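Local coordinates for nitrate transport protein (Xanthomonas axonopodis pv. citri, PDB 3KSX), which probably serves as the periplasmic binding protein that captures alkanesulfonates for uptake by an ABC transporter, and here holds the sulfonate buffer MOPS, at residues A29-G34 with T58-V63; Q53-T58 with G225-Q230; P90-A95 with R298-R303; T114-S119 with D180-W185; A122-A127 with S197-A202. All blocks are in the same frame, centred on the assembly; numbering follows the deposited sequence.

Contact 1. Residues A29-G34 with T58-V63; sequences AQLRIG and TKITWV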
# COMPACT_ATOMS: atom_id res chain seq x y z
N ALA A 29 -16.77 -21.23 3.01
CA ALA A 29 -18.02 -20.66 3.51
C ALA A 29 -17.94 -19.12 3.48
O ALA A 29 -18.94 -18.44 3.21
CB ALA A 29 -18.26 -21.10 4.92
N GLN A 30 -16.74 -18.59 3.73
CA GLN A 30 -16.61 -17.16 3.92
C GLN A 30 -15.21 -16.68 3.45
O GLN A 30 -14.22 -17.43 3.53
CB GLN A 30 -16.81 -16.81 5.41
CG GLN A 30 -16.98 -15.29 5.57
CD GLN A 30 -17.19 -14.79 7.01
OE1 GLN A 30 -16.79 -15.44 7.98
NE2 GLN A 30 -17.80 -13.61 7.14
N LEU A 31 -15.15 -15.43 2.97
CA LEU A 31 -13.88 -14.77 2.67
C LEU A 31 -13.98 -13.41 3.32
O LEU A 31 -14.76 -12.57 2.84
CB LEU A 31 -13.69 -14.62 1.16
CG LEU A 31 -12.53 -13.65 0.78
CD1 LEU A 31 -11.18 -14.07 1.41
CD2 LEU A 31 -12.44 -13.55 -0.71
N ARG A 32 -13.24 -13.18 4.41
CA ARG A 32 -13.19 -11.88 5.04
C ARG A 32 -11.90 -11.26 4.51
O ARG A 32 -10.81 -11.78 4.83
CB ARG A 32 -13.10 -12.00 6.58
CG ARG A 32 -14.44 -12.43 7.25
CD ARG A 32 -14.48 -12.39 8.82
NE ARG A 32 -13.89 -11.19 9.37
CZ ARG A 32 -14.45 -10.03 9.70
NH1 ARG A 32 -15.73 -9.77 9.56
NH2 ARG A 32 -13.67 -9.06 10.24
N ILE A 33 -12.06 -10.30 3.58
CA ILE A 33 -10.91 -9.73 2.83
C ILE A 33 -10.65 -8.28 3.23
O ILE A 33 -11.56 -7.46 3.33
CB ILE A 33 -11.09 -9.96 1.32
CG1 ILE A 33 -10.11 -9.20 0.49
CG2 ILE A 33 -12.54 -9.61 0.88
CD1 ILE A 33 -10.18 -9.53 -1.02
N GLY A 34 -9.41 -7.96 3.59
CA GLY A 34 -9.11 -6.61 3.94
C GLY A 34 -8.67 -5.76 2.76
O GLY A 34 -8.03 -6.22 1.82
N THR A 58 -20.09 -18.26 -1.46
CA THR A 58 -19.15 -17.74 -0.48
C THR A 58 -19.62 -16.37 0.02
O THR A 58 -19.96 -15.48 -0.76
CB THR A 58 -17.74 -17.68 -1.11
OG1 THR A 58 -17.34 -18.99 -1.51
CG2 THR A 58 -16.71 -17.21 -0.08
N LYS A 59 -19.70 -16.21 1.33
CA LYS A 59 -20.08 -14.92 1.91
C LYS A 59 -18.81 -14.07 1.82
O LYS A 59 -17.79 -14.46 2.41
CB LYS A 59 -20.45 -15.12 3.40
CG LYS A 59 -20.92 -13.86 4.13
CD LYS A 59 -20.89 -14.07 5.69
CE LYS A 59 -21.61 -13.00 6.51
NZ LYS A 59 -20.74 -11.86 7.09
N ILE A 60 -18.89 -12.96 1.10
CA ILE A 60 -17.73 -12.07 0.97
C ILE A 60 -17.96 -10.92 1.87
O ILE A 60 -19.00 -10.25 1.77
CB ILE A 60 -17.64 -11.49 -0.46
CG1 ILE A 60 -17.71 -12.60 -1.54
CG2 ILE A 60 -16.37 -10.66 -0.65
CD1 ILE A 60 -16.58 -13.51 -1.66
N THR A 61 -17.00 -10.66 2.75
CA THR A 61 -17.05 -9.56 3.66
C THR A 61 -15.76 -8.69 3.52
O THR A 61 -14.63 -9.12 3.92
CB THR A 61 -17.07 -10.09 5.08
OG1 THR A 61 -18.17 -11.00 5.25
CG2 THR A 61 -17.20 -8.94 6.07
N TRP A 62 -15.95 -7.47 3.02
CA TRP A 62 -14.82 -6.52 2.86
C TRP A 62 -14.66 -5.76 4.14
O TRP A 62 -15.64 -5.29 4.71
CB TRP A 62 -15.15 -5.52 1.76
CG TRP A 62 -15.13 -6.07 0.40
CD1 TRP A 62 -16.20 -6.64 -0.26
CD2 TRP A 62 -14.01 -6.22 -0.49
NE1 TRP A 62 -15.82 -7.07 -1.51
CE2 TRP A 62 -14.48 -6.83 -1.67
CE3 TRP A 62 -12.67 -5.82 -0.43
CZ2 TRP A 62 -13.65 -7.10 -2.77
CZ3 TRP A 62 -11.84 -6.09 -1.50
CH2 TRP A 62 -12.35 -6.74 -2.68
N VAL A 63 -13.43 -5.58 4.58
CA VAL A 63 -13.16 -4.93 5.85
C VAL A 63 -12.09 -3.87 5.56
O VAL A 63 -10.98 -4.19 5.16
CB VAL A 63 -12.65 -5.95 6.94
CG1 VAL A 63 -12.22 -5.22 8.21
CG2 VAL A 63 -13.65 -7.11 7.21
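Thr-58 meets the first strand through its methyl, CG2 lying 3.9 Å from Leu-31 N, while its hydroxyl bonds back to Pro-28 O. Lys-59 then starts the parallel pairing: its N bonds to Ala-29 O and its O receives Leu-31 N at 2.9 Å. Its aliphatic chain runs alongside that of Gln-30. Ile-60, on the reverse face, touches Leu-31 CB with CD1 and leans on helix 50-54. Thr-61 bonds through both backbone groups, to Leu-31 O and Ile-33 N, and its OG1 accepts Gln-30 NE2 at 3.2 Å. The extended glutamine chain (chi2 180°) carries the amide this far. Trp-62 offers one ring face to Ile-33 CG2, a CH-pi contact 4.0 Å from the six-ring centroid. Val-63 lays CG2 over a face of the Arg-32 guanidinium, 3.6 Å from NH2; Arg-32 NE bonds to Ser-79 O. The face with Gln-30, Lys-59, Arg-32 and Thr-61 is mostly polar and suited to water, though Val-63 lies there; the apolar face of Leu-31, Ile-33, Ile-60 and Trp-62 suits helix packing.

Contact 2. Residues Q53-T58 with G225-Q230; sequences QRFPRT and GPFVQQ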
# COMPACT_ATOMS: atom_id res chain seq x y z
N GLN A 53 -20.39 -11.82 -7.37
CA GLN A 53 -20.81 -12.40 -8.63
C GLN A 53 -20.09 -13.69 -9.01
O GLN A 53 -20.71 -14.63 -9.51
CB GLN A 53 -20.58 -11.41 -9.76
CG GLN A 53 -21.34 -10.12 -9.63
CD GLN A 53 -21.22 -9.35 -10.92
OE1 GLN A 53 -21.35 -9.94 -11.98
NE2 GLN A 53 -20.90 -8.07 -10.84
N ARG A 54 -18.78 -13.76 -8.76
CA ARG A 54 -17.98 -14.93 -9.10
C ARG A 54 -18.19 -16.15 -8.14
O ARG A 54 -18.11 -17.33 -8.53
CB ARG A 54 -16.50 -14.51 -9.13
CG ARG A 54 -15.53 -15.66 -9.51
CD ARG A 54 -14.87 -15.42 -10.86
NE ARG A 54 -13.98 -16.51 -11.33
CZ ARG A 54 -12.63 -16.43 -11.45
NH1 ARG A 54 -11.98 -15.32 -11.11
NH2 ARG A 54 -11.93 -17.48 -11.92
N PHE A 55 -18.48 -15.89 -6.89
CA PHE A 55 -18.47 -16.93 -5.89
C PHE A 55 -19.76 -16.87 -5.07
O PHE A 55 -19.76 -16.49 -3.91
CB PHE A 55 -17.27 -16.69 -4.99
CG PHE A 55 -15.94 -16.72 -5.72
CD1 PHE A 55 -15.41 -17.94 -6.20
CD2 PHE A 55 -15.19 -15.54 -5.87
CE1 PHE A 55 -14.18 -17.95 -6.84
CE2 PHE A 55 -14.00 -15.54 -6.51
CZ PHE A 55 -13.48 -16.76 -6.99
N PRO A 56 -20.89 -17.27 -5.69
CA PRO A 56 -22.21 -17.15 -5.12
C PRO A 56 -22.41 -17.95 -3.82
O PRO A 56 -23.26 -17.60 -3.01
CB PRO A 56 -23.10 -17.69 -6.24
CG PRO A 56 -22.22 -18.57 -7.07
CD PRO A 56 -20.91 -17.86 -7.04
N ARG A 57 -21.63 -19.01 -3.64
CA ARG A 57 -21.70 -19.85 -2.45
C ARG A 57 -20.74 -19.41 -1.29
O ARG A 57 -20.61 -20.10 -0.28
CB ARG A 57 -21.42 -21.27 -2.87
CG ARG A 57 -22.51 -21.87 -3.80
CD ARG A 57 -21.94 -23.09 -4.53
NE ARG A 57 -20.71 -22.78 -5.31
CZ ARG A 57 -20.67 -22.26 -6.55
NH1 ARG A 57 -21.79 -21.96 -7.22
NH2 ARG A 57 -19.50 -22.01 -7.16
N THR A 58 -20.09 -18.26 -1.46
CA THR A 58 -19.15 -17.74 -0.48
C THR A 58 -19.62 -16.37 0.02
O THR A 58 -19.96 -15.48 -0.76
CB THR A 58 -17.74 -17.68 -1.11
OG1 THR A 58 -17.34 -18.99 -1.51
CG2 THR A 58 -16.71 -17.21 -0.08
N GLY A 225 -6.57 -23.14 -2.06
CA GLY A 225 -5.68 -22.63 -3.10
C GLY A 225 -6.33 -22.19 -4.38
O GLY A 225 -6.09 -21.07 -4.83
N PRO A 226 -7.17 -23.07 -4.98
CA PRO A 226 -7.74 -22.72 -6.27
C PRO A 226 -8.58 -21.46 -6.12
O PRO A 226 -8.58 -20.58 -7.01
CB PRO A 226 -8.65 -23.90 -6.56
CG PRO A 226 -7.93 -25.06 -5.97
CD PRO A 226 -7.23 -24.52 -4.73
N PHE A 227 -9.27 -21.39 -4.98
CA PHE A 227 -10.22 -20.31 -4.73
C PHE A 227 -9.42 -19.03 -4.62
O PHE A 227 -9.81 -18.05 -5.20
CB PHE A 227 -11.05 -20.60 -3.48
CG PHE A 227 -11.85 -19.43 -2.98
CD1 PHE A 227 -13.09 -19.15 -3.52
CD2 PHE A 227 -11.39 -18.65 -1.92
CE1 PHE A 227 -13.85 -18.08 -3.04
CE2 PHE A 227 -12.14 -17.58 -1.43
CZ PHE A 227 -13.35 -17.29 -1.98
N VAL A 228 -8.29 -19.06 -3.88
CA VAL A 228 -7.44 -17.85 -3.74
C VAL A 228 -6.90 -17.40 -5.08
O VAL A 228 -6.89 -16.19 -5.39
CB VAL A 228 -6.35 -18.08 -2.71
CG1 VAL A 228 -5.25 -16.95 -2.82
CG2 VAL A 228 -7.02 -18.11 -1.29
N GLN A 229 -6.50 -18.37 -5.90
CA GLN A 229 -6.01 -18.07 -7.28
C GLN A 229 -7.12 -17.38 -8.10
O GLN A 229 -6.87 -16.35 -8.77
CB GLN A 229 -5.53 -19.36 -7.93
CG GLN A 229 -5.08 -19.23 -9.38
CD GLN A 229 -4.44 -20.57 -9.87
OE1 GLN A 229 -3.47 -20.56 -10.65
NE2 GLN A 229 -4.97 -21.72 -9.38
N GLN A 230 -8.34 -17.93 -8.04
CA GLN A 230 -9.47 -17.35 -8.75
C GLN A 230 -9.83 -16.00 -8.21
O GLN A 230 -10.17 -15.10 -9.00
CB GLN A 230 -10.68 -18.26 -8.67
CG GLN A 230 -10.55 -19.36 -9.70
CD GLN A 230 -11.12 -20.63 -9.19
OE1 GLN A 230 -12.20 -20.64 -8.58
NE2 GLN A 230 -10.40 -21.74 -9.40
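Arg-54 NH1 bonds to Thr-234 OG1 of helix 225-244 as the Arg-54 guanidinium lies with one face on Gln-230 CB; NH1 is also 2.8 Å from Gln-230 O, at an angle too poor for a hydrogen bond, and NH2 is 3.2 Å from Gln-230 CG. A long arginine suits this exposed edge of the contact, since its flat end can cover a helix turn while its chain passes over the neighbouring ring. That ring is Phe-55, held between Arg-54 CG on one face and Phe-227 on the other. Phe-227 turns its edge toward Phe-55 in a T-shaped pair, centroids 4.7 Å apart and planes at 62°. With CG anti to its own N (chi1 168°), Phe-227 reaches toward the turn to put CE1 3.5 Å from Phe-55 CD1. Phe-55 CZ meets Gln-230 CB, and Thr-58 CG2 touches Phe-227 CZ. Phe-55 to Thr-58 form a type I beta turn, a compact link between helix 50-54 and strand 59-65 in this alpha/beta lobe, packed here against helix 225-244.

Contact 3. Residues P90-A95 with R298-R303; sequences PLFAQA and RLLPKR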
# COMPACT_ATOMS: atom_id res chain seq x y z
N PRO A 90 4.23 -6.51 5.19
CA PRO A 90 4.50 -7.90 5.47
C PRO A 90 5.86 -8.19 6.04
O PRO A 90 6.01 -9.16 6.77
CB PRO A 90 4.30 -8.63 4.13
CG PRO A 90 4.26 -7.55 3.07
CD PRO A 90 3.88 -6.25 3.78
N LEU A 91 6.87 -7.36 5.71
CA LEU A 91 8.21 -7.52 6.26
C LEU A 91 8.14 -7.26 7.76
O LEU A 91 8.70 -7.98 8.60
CB LEU A 91 9.16 -6.53 5.54
CG LEU A 91 9.48 -6.89 4.09
CD1 LEU A 91 10.35 -5.78 3.41
CD2 LEU A 91 10.08 -8.28 4.00
N PHE A 92 7.42 -6.20 8.12
CA PHE A 92 7.30 -5.93 9.56
C PHE A 92 6.51 -7.02 10.23
O PHE A 92 6.84 -7.38 11.30
CB PHE A 92 6.65 -4.55 9.84
CG PHE A 92 7.63 -3.42 9.87
CD1 PHE A 92 8.36 -3.08 8.72
CD2 PHE A 92 7.83 -2.66 11.02
CE1 PHE A 92 9.31 -2.03 8.76
CE2 PHE A 92 8.79 -1.57 11.03
CZ PHE A 92 9.51 -1.28 9.91
N ALA A 93 5.42 -7.52 9.63
CA ALA A 93 4.67 -8.65 10.20
C ALA A 93 5.47 -9.95 10.36
O ALA A 93 5.43 -10.53 11.45
CB ALA A 93 3.40 -8.90 9.37
N GLN A 94 6.21 -10.38 9.32
CA GLN A 94 7.19 -11.50 9.40
C GLN A 94 8.20 -11.30 10.50
O GLN A 94 8.46 -12.23 11.32
CB GLN A 94 7.91 -11.62 8.07
CG GLN A 94 7.08 -12.25 6.95
CD GLN A 94 7.90 -12.52 5.70
OE1 GLN A 94 8.11 -11.64 4.90
NE2 GLN A 94 8.40 -13.78 5.54
N ALA A 95 8.81 -10.12 10.58
CA ALA A 95 9.75 -9.83 11.67
C ALA A 95 9.19 -10.03 13.07
O ALA A 95 9.93 -10.36 14.02
CB ALA A 95 10.30 -8.44 11.52
N ARG A 298 18.94 -1.23 10.86
CA ARG A 298 18.40 -1.37 12.20
C ARG A 298 16.93 -0.91 12.33
O ARG A 298 16.50 -0.40 13.38
CB ARG A 298 19.27 -0.62 13.18
CG ARG A 298 20.76 -0.94 13.12
CD ARG A 298 21.47 -0.25 14.33
NE ARG A 298 21.61 1.23 14.25
CZ ARG A 298 20.77 2.16 14.77
NH1 ARG A 298 19.65 1.82 15.42
NH2 ARG A 298 21.07 3.47 14.62
N LEU A 299 16.16 -1.10 11.27
CA LEU A 299 14.74 -0.76 11.31
C LEU A 299 13.84 -1.97 11.55
O LEU A 299 12.63 -1.82 11.77
CB LEU A 299 14.36 -0.06 10.00
CG LEU A 299 15.21 1.14 9.61
CD1 LEU A 299 14.82 1.67 8.28
CD2 LEU A 299 15.08 2.24 10.64
N LEU A 300 14.43 -3.17 11.49
CA LEU A 300 13.76 -4.42 11.81
C LEU A 300 14.70 -5.14 12.77
O LEU A 300 15.94 -5.04 12.63
CB LEU A 300 13.58 -5.27 10.53
CG LEU A 300 12.46 -4.87 9.55
CD1 LEU A 300 12.45 -5.84 8.46
CD2 LEU A 300 11.14 -4.96 10.26
N PRO A 301 14.14 -5.87 13.73
CA PRO A 301 14.94 -6.59 14.69
C PRO A 301 15.60 -7.85 14.11
O PRO A 301 16.80 -8.03 14.32
CB PRO A 301 13.96 -6.89 15.83
CG PRO A 301 12.64 -6.83 15.25
CD PRO A 301 12.70 -5.94 14.04
N LYS A 302 14.84 -8.68 13.36
CA LYS A 302 15.32 -9.93 12.73
C LYS A 302 15.72 -9.64 11.30
O LYS A 302 15.11 -8.76 10.66
CB LYS A 302 14.17 -10.96 12.63
CG LYS A 302 13.43 -11.40 13.91
CD LYS A 302 14.33 -11.45 15.15
CE LYS A 302 13.87 -10.42 16.23
NZ LYS A 302 14.96 -9.84 17.09
N ARG A 303 16.68 -10.38 10.73
CA ARG A 303 16.68 -10.50 9.24
C ARG A 303 15.40 -11.34 8.92
O ARG A 303 15.04 -12.28 9.71
CB ARG A 303 17.98 -11.08 8.63
CG ARG A 303 18.12 -10.75 7.08
CD ARG A 303 18.43 -11.96 6.22
NE ARG A 303 19.84 -12.01 5.77
CZ ARG A 303 20.21 -12.25 4.50
NH1 ARG A 303 19.28 -12.47 3.55
NH2 ARG A 303 21.53 -12.28 4.17
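The Schellman motif that ends helix 281-296 includes Leu-299, and Leu-300 comes next, against Phe-92 and Ala-95 of helix 88-95. Arg-298 is the C-prime residue, its phi positive at 58°, and Leu-299 N turns back to Phe-294 O. Beyond this helix end, Leu-300 comes to lie on helix 88-95. Its CD2 sits squarely over the centre of the Phe-92 ring, 3.7 Å from the centroid and only 11° off the normal, a clear CH-pi contact. The same methyl touches Ala-95 CB at 3.8 Å, one turn on from Phe-92, so a single branch fills the angle between ring and helix. The other branch, CD1, comes 4.5 Å from Leu-91 CB. Alanine suits its place because its short side chain lets the loop come close: the CA atoms of Ala-95 and Lys-302 are 5.7 Å apart. Pro-301, whose CD lies 4.3 Å from Ala-95 CB, adds a rigid apolar edge. Lys-302 brings CG 3.7 Å from Ala-95 O, while the end of its chain leads away. At the other end, Leu-299 O approaches Phe-92 CZ obliquely. The Phe-92 ring also touches Phe-294 of helix 281-296. The join between segments therefore depends on apolar fit and dispersion, with one leucine methyl matched to a ring face and a small alanine, and not on directional polar bonds.

Contact 4. Residues T114-S119 with D180-W185; sequences TILVPS and DAWAIW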
# COMPACT_ATOMS: atom_id res chain seq x y z
N THR A 114 4.82 9.59 -2.27
CA THR A 114 5.35 10.97 -2.24
C THR A 114 5.81 11.43 -0.84
O THR A 114 5.26 10.97 0.15
CB THR A 114 4.29 11.96 -2.76
OG1 THR A 114 3.22 12.09 -1.81
CG2 THR A 114 3.68 11.45 -4.08
N ILE A 115 6.79 12.35 -0.79
CA ILE A 115 7.06 13.17 0.33
C ILE A 115 6.49 14.55 -0.00
O ILE A 115 6.89 15.17 -1.03
CB ILE A 115 8.57 13.20 0.59
CG1 ILE A 115 9.14 11.75 0.73
CG2 ILE A 115 8.98 14.07 1.86
CD1 ILE A 115 10.71 11.80 0.96
N LEU A 116 5.59 15.00 0.89
CA LEU A 116 4.88 16.28 0.80
C LEU A 116 5.45 17.22 1.86
O LEU A 116 5.84 16.77 2.96
CB LEU A 116 3.38 16.05 0.98
CG LEU A 116 2.60 15.11 0.08
CD1 LEU A 116 1.14 15.23 0.35
CD2 LEU A 116 2.90 15.41 -1.34
N VAL A 117 5.49 18.51 1.55
CA VAL A 117 5.73 19.53 2.53
C VAL A 117 4.61 20.55 2.45
O VAL A 117 3.94 20.71 1.34
CB VAL A 117 7.12 20.26 2.40
CG1 VAL A 117 8.25 19.23 2.51
CG2 VAL A 117 7.17 20.99 1.03
N PRO A 118 4.35 21.21 3.58
CA PRO A 118 3.36 22.30 3.53
C PRO A 118 3.83 23.28 2.45
O PRO A 118 5.04 23.56 2.31
CB PRO A 118 3.46 22.95 4.92
CG PRO A 118 3.86 21.76 5.81
CD PRO A 118 4.92 21.08 4.95
N SER A 119 2.87 23.79 1.71
CA SER A 119 3.16 24.70 0.58
C SER A 119 3.86 25.97 1.07
O SER A 119 4.76 26.50 0.40
CB SER A 119 1.91 24.93 -0.27
OG SER A 119 0.84 25.44 0.52
N ASP A 180 6.84 18.79 9.36
CA ASP A 180 7.60 19.52 8.37
C ASP A 180 7.40 18.86 7.03
O ASP A 180 7.46 19.54 5.98
CB ASP A 180 9.09 19.52 8.80
CG ASP A 180 9.33 20.31 10.10
OD1 ASP A 180 9.01 21.52 10.19
OD2 ASP A 180 9.94 19.77 11.03
N ALA A 181 7.16 17.52 7.04
CA ALA A 181 6.96 16.82 5.73
C ALA A 181 6.13 15.58 6.01
O ALA A 181 6.03 15.21 7.12
CB ALA A 181 8.33 16.45 5.13
N TRP A 182 5.49 14.98 5.01
CA TRP A 182 4.63 13.86 5.30
C TRP A 182 4.91 12.87 4.19
O TRP A 182 4.81 13.29 3.02
CB TRP A 182 3.17 14.36 5.29
CG TRP A 182 2.10 13.29 5.51
CD1 TRP A 182 2.27 12.03 6.13
CD2 TRP A 182 0.75 13.41 5.22
NE1 TRP A 182 1.05 11.36 6.16
CE2 TRP A 182 0.11 12.21 5.60
CE3 TRP A 182 -0.02 14.45 4.62
CZ2 TRP A 182 -1.28 12.02 5.40
CZ3 TRP A 182 -1.43 14.25 4.46
CH2 TRP A 182 -2.01 13.05 4.82
N ALA A 183 5.37 11.65 4.51
CA ALA A 183 5.55 10.67 3.41
C ALA A 183 4.20 9.90 3.38
O ALA A 183 3.78 9.32 4.39
CB ALA A 183 6.66 9.78 3.61
N ILE A 184 3.59 9.90 2.20
CA ILE A 184 2.16 9.43 2.01
C ILE A 184 1.88 9.07 0.57
O ILE A 184 2.69 9.35 -0.29
CB ILE A 184 1.13 10.49 2.55
CG1 ILE A 184 -0.30 9.94 2.72
CG2 ILE A 184 1.10 11.78 1.62
CD1 ILE A 184 -0.42 8.73 3.68
N TRP A 185 0.77 8.44 0.31
CA TRP A 185 0.47 8.02 -1.05
C TRP A 185 -0.82 8.72 -1.49
O TRP A 185 -1.40 9.49 -0.73
CB TRP A 185 0.34 6.49 -1.02
CG TRP A 185 -0.39 5.94 0.16
CD1 TRP A 185 -1.71 5.73 0.29
CD2 TRP A 185 0.21 5.53 1.42
NE1 TRP A 185 -1.99 5.22 1.53
CE2 TRP A 185 -0.84 5.13 2.26
CE3 TRP A 185 1.51 5.51 1.91
CZ2 TRP A 185 -0.62 4.59 3.53
CZ3 TRP A 185 1.71 5.06 3.22
CH2 TRP A 185 0.64 4.63 4.02
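Leu-116 leans over the strand that pairs with it. Its CB lies 3.7 Å from Trp-182 O, the carbonyl that also accepts Leu-116 N. With CG beside its own N (chi1 -57°), the chain then bends along the neighbouring strand, and CG comes 4.0 Å from Ile-184 CG2. At the tip CD1 meets that methyl at 3.7 Å and approaches the Trp-182 ring obliquely. Leucine suits the place because one of its methyls, CD1, can reach both Ile-184 and Trp-182 on the same face. Trp-182 has Ile-184 CB over one face of its indole. Leu-116 and Trp-182 are a hydrogen-bonded antiparallel pair, with Trp-182 N to Leu-116 O at 2.7 Å. Thr-114 and Ile-184 form the next such pair. Ile-184 O accepts twice, from Thr-114 N and, at 3.2 Å, from Thr-114 OG1, which stands above the carbonyl plane; a beta-branched threonine thus keeps its buried hydroxyl satisfied. On the other face, Ile-115 and Ala-183 are a non-hydrogen-bonded pair whose CA atoms approach to 4.2 Å. Ala-181 CB, at the strand end, is small enough for Ile-115 CG2 and Val-117 CG1 both to pack on it. The two strands are inner members of a mixed sheet: strand 198-203 continues it beyond 113-118 and strand 133-136 beyond 181-185, helix 141-152 packs on Ile-115, and helix 167-175 lies against Trp-182 and Ile-184.

Contact 5. Residues A122-A127 with S197-A202; sequences ALRTVA and SARLLA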
# COMPACT_ATOMS: atom_id res chain seq x y z
N ALA A 122 9.72 26.56 3.71
CA ALA A 122 11.02 26.85 3.08
C ALA A 122 11.72 25.60 2.57
O ALA A 122 12.85 25.71 2.00
CB ALA A 122 11.97 27.53 4.09
N LEU A 123 11.12 24.42 2.74
CA LEU A 123 11.83 23.20 2.29
C LEU A 123 11.65 22.99 0.81
O LEU A 123 10.53 23.01 0.34
CB LEU A 123 11.34 21.93 3.06
CG LEU A 123 11.24 22.08 4.55
CD1 LEU A 123 10.75 20.73 5.14
CD2 LEU A 123 12.56 22.57 5.19
N ARG A 124 12.76 22.79 0.07
CA ARG A 124 12.66 22.66 -1.40
C ARG A 124 13.44 21.53 -2.01
O ARG A 124 13.27 21.19 -3.19
CB ARG A 124 13.05 23.98 -2.12
CG ARG A 124 11.88 24.91 -1.97
CD ARG A 124 11.81 26.14 -2.85
NE ARG A 124 10.71 26.84 -2.23
CZ ARG A 124 10.81 27.53 -1.08
NH1 ARG A 124 12.00 27.73 -0.45
NH2 ARG A 124 9.71 28.06 -0.57
N THR A 125 14.31 20.96 -1.19
CA THR A 125 15.06 19.81 -1.61
C THR A 125 15.02 18.74 -0.50
O THR A 125 14.73 19.04 0.68
CB THR A 125 16.53 20.18 -1.92
OG1 THR A 125 17.17 20.50 -0.69
CG2 THR A 125 16.65 21.39 -2.89
N VAL A 126 15.36 17.51 -0.89
CA VAL A 126 15.47 16.42 0.09
C VAL A 126 16.50 16.78 1.16
O VAL A 126 16.28 16.50 2.32
CB VAL A 126 15.74 15.07 -0.60
CG1 VAL A 126 15.97 13.97 0.46
CG2 VAL A 126 14.60 14.66 -1.51
N ALA A 127 17.61 17.44 0.81
CA ALA A 127 18.62 17.75 1.80
C ALA A 127 18.08 18.61 2.89
O ALA A 127 18.50 18.49 4.07
CB ALA A 127 19.87 18.40 1.15
N SER A 197 -2.62 22.85 -0.21
CA SER A 197 -2.11 22.50 1.13
C SER A 197 -0.60 22.11 1.12
O SER A 197 0.15 22.35 2.12
CB SER A 197 -2.90 21.31 1.69
OG SER A 197 -4.22 21.63 2.08
N ALA A 198 -0.15 21.50 0.03
CA ALA A 198 1.18 20.90 -0.07
C ALA A 198 1.87 21.06 -1.43
O ALA A 198 1.19 21.28 -2.49
CB ALA A 198 1.11 19.39 0.26
N ARG A 199 3.19 21.01 -1.39
CA ARG A 199 4.03 20.87 -2.58
C ARG A 199 4.63 19.49 -2.57
O ARG A 199 4.96 18.99 -1.51
CB ARG A 199 5.22 21.87 -2.64
CG ARG A 199 4.80 23.32 -2.97
CD ARG A 199 6.05 24.18 -2.98
NE ARG A 199 6.48 24.57 -1.63
CZ ARG A 199 7.63 24.13 -1.07
NH1 ARG A 199 8.46 23.29 -1.67
NH2 ARG A 199 7.95 24.56 0.11
N LEU A 200 4.77 18.88 -3.75
CA LEU A 200 5.57 17.64 -3.84
C LEU A 200 7.05 17.93 -3.58
O LEU A 200 7.73 18.80 -4.23
CB LEU A 200 5.38 17.02 -5.24
CG LEU A 200 6.12 15.74 -5.55
CD1 LEU A 200 5.62 14.64 -4.67
CD2 LEU A 200 5.82 15.41 -7.02
N LEU A 201 7.68 17.16 -2.70
CA LEU A 201 9.09 17.36 -2.56
C LEU A 201 9.83 16.26 -3.37
O LEU A 201 10.84 16.53 -4.01
CB LEU A 201 9.51 17.34 -1.09
CG LEU A 201 10.96 17.72 -0.85
CD1 LEU A 201 11.08 19.16 -0.99
CD2 LEU A 201 11.38 17.41 0.57
N ALA A 202 9.35 15.01 -3.27
CA ALA A 202 10.00 13.88 -3.99
C ALA A 202 8.98 12.79 -4.17
O ALA A 202 8.07 12.70 -3.37
CB ALA A 202 11.20 13.34 -3.20
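Arg-124 lays its guanidinium flat on that of Arg-199, planes 21° apart and centres 4.7 Å apart, although their chains arrive obliquely from different directions. The overlap is offset: Arg-124 NE stands over the rim of the Arg-199 group, and the two NH2 atoms are 4.0 Å apart. Such a pairing of like charges probably benefits from the surface setting and from the way Arg-199 is held. Its edge faces Leu-123 O, which lies in the guanidinium plane and accepts both NH1 at 2.9 Å and NH2 at 3.0 Å, while NE bonds to Ser-119 O. A bend at chi3 (-81°) turns the group toward that carbonyl, and the bonds fix its rotation, leaving a face for Arg-124. Arginine suits the position because it can satisfy two backbone oxygens with one flat group.

Further along strand 198-203, an outer strand of its sheet, Leu-201 and Ala-202 both face Ile-115 in a classic beta bulge. Both residues of the bulge direct their CB atoms toward the loop that leads on to strand 133-136. Leu-201, its CG anti to the backbone N, presses both methyls on the loop backbone from the same side, CD1 3.5 Å from Arg-124 C and CD2 3.7 Å from Thr-125 O. Beyond it, Ala-202 CB meets Val-126 CG2 at 4.0 Å, and both side chains also touch Val-149 of helix 141-152.

How the contacts relate
From the N terminus, contact 1 closes the first loop, a beta-alpha-beta unit whose strands lie at one border of the first sheet. Contact 2 starts before that unit is complete, sharing Thr-58 with contact 1 and crossing it, and brings in helix 225-244. Contact 3 opens inside the loop of contact 2 and closes beyond it, so these also cross; it ties helix 88-95 to the chain after helix 281-296. Contacts 4 and 5, across the chain's centre from contacts 1 and 2, nest within both long loops and cross each other: contact 4 pairs two inner strands of the second sheet, and contact 5 ties the loop after strand 113-118 to the outer strand 198-203.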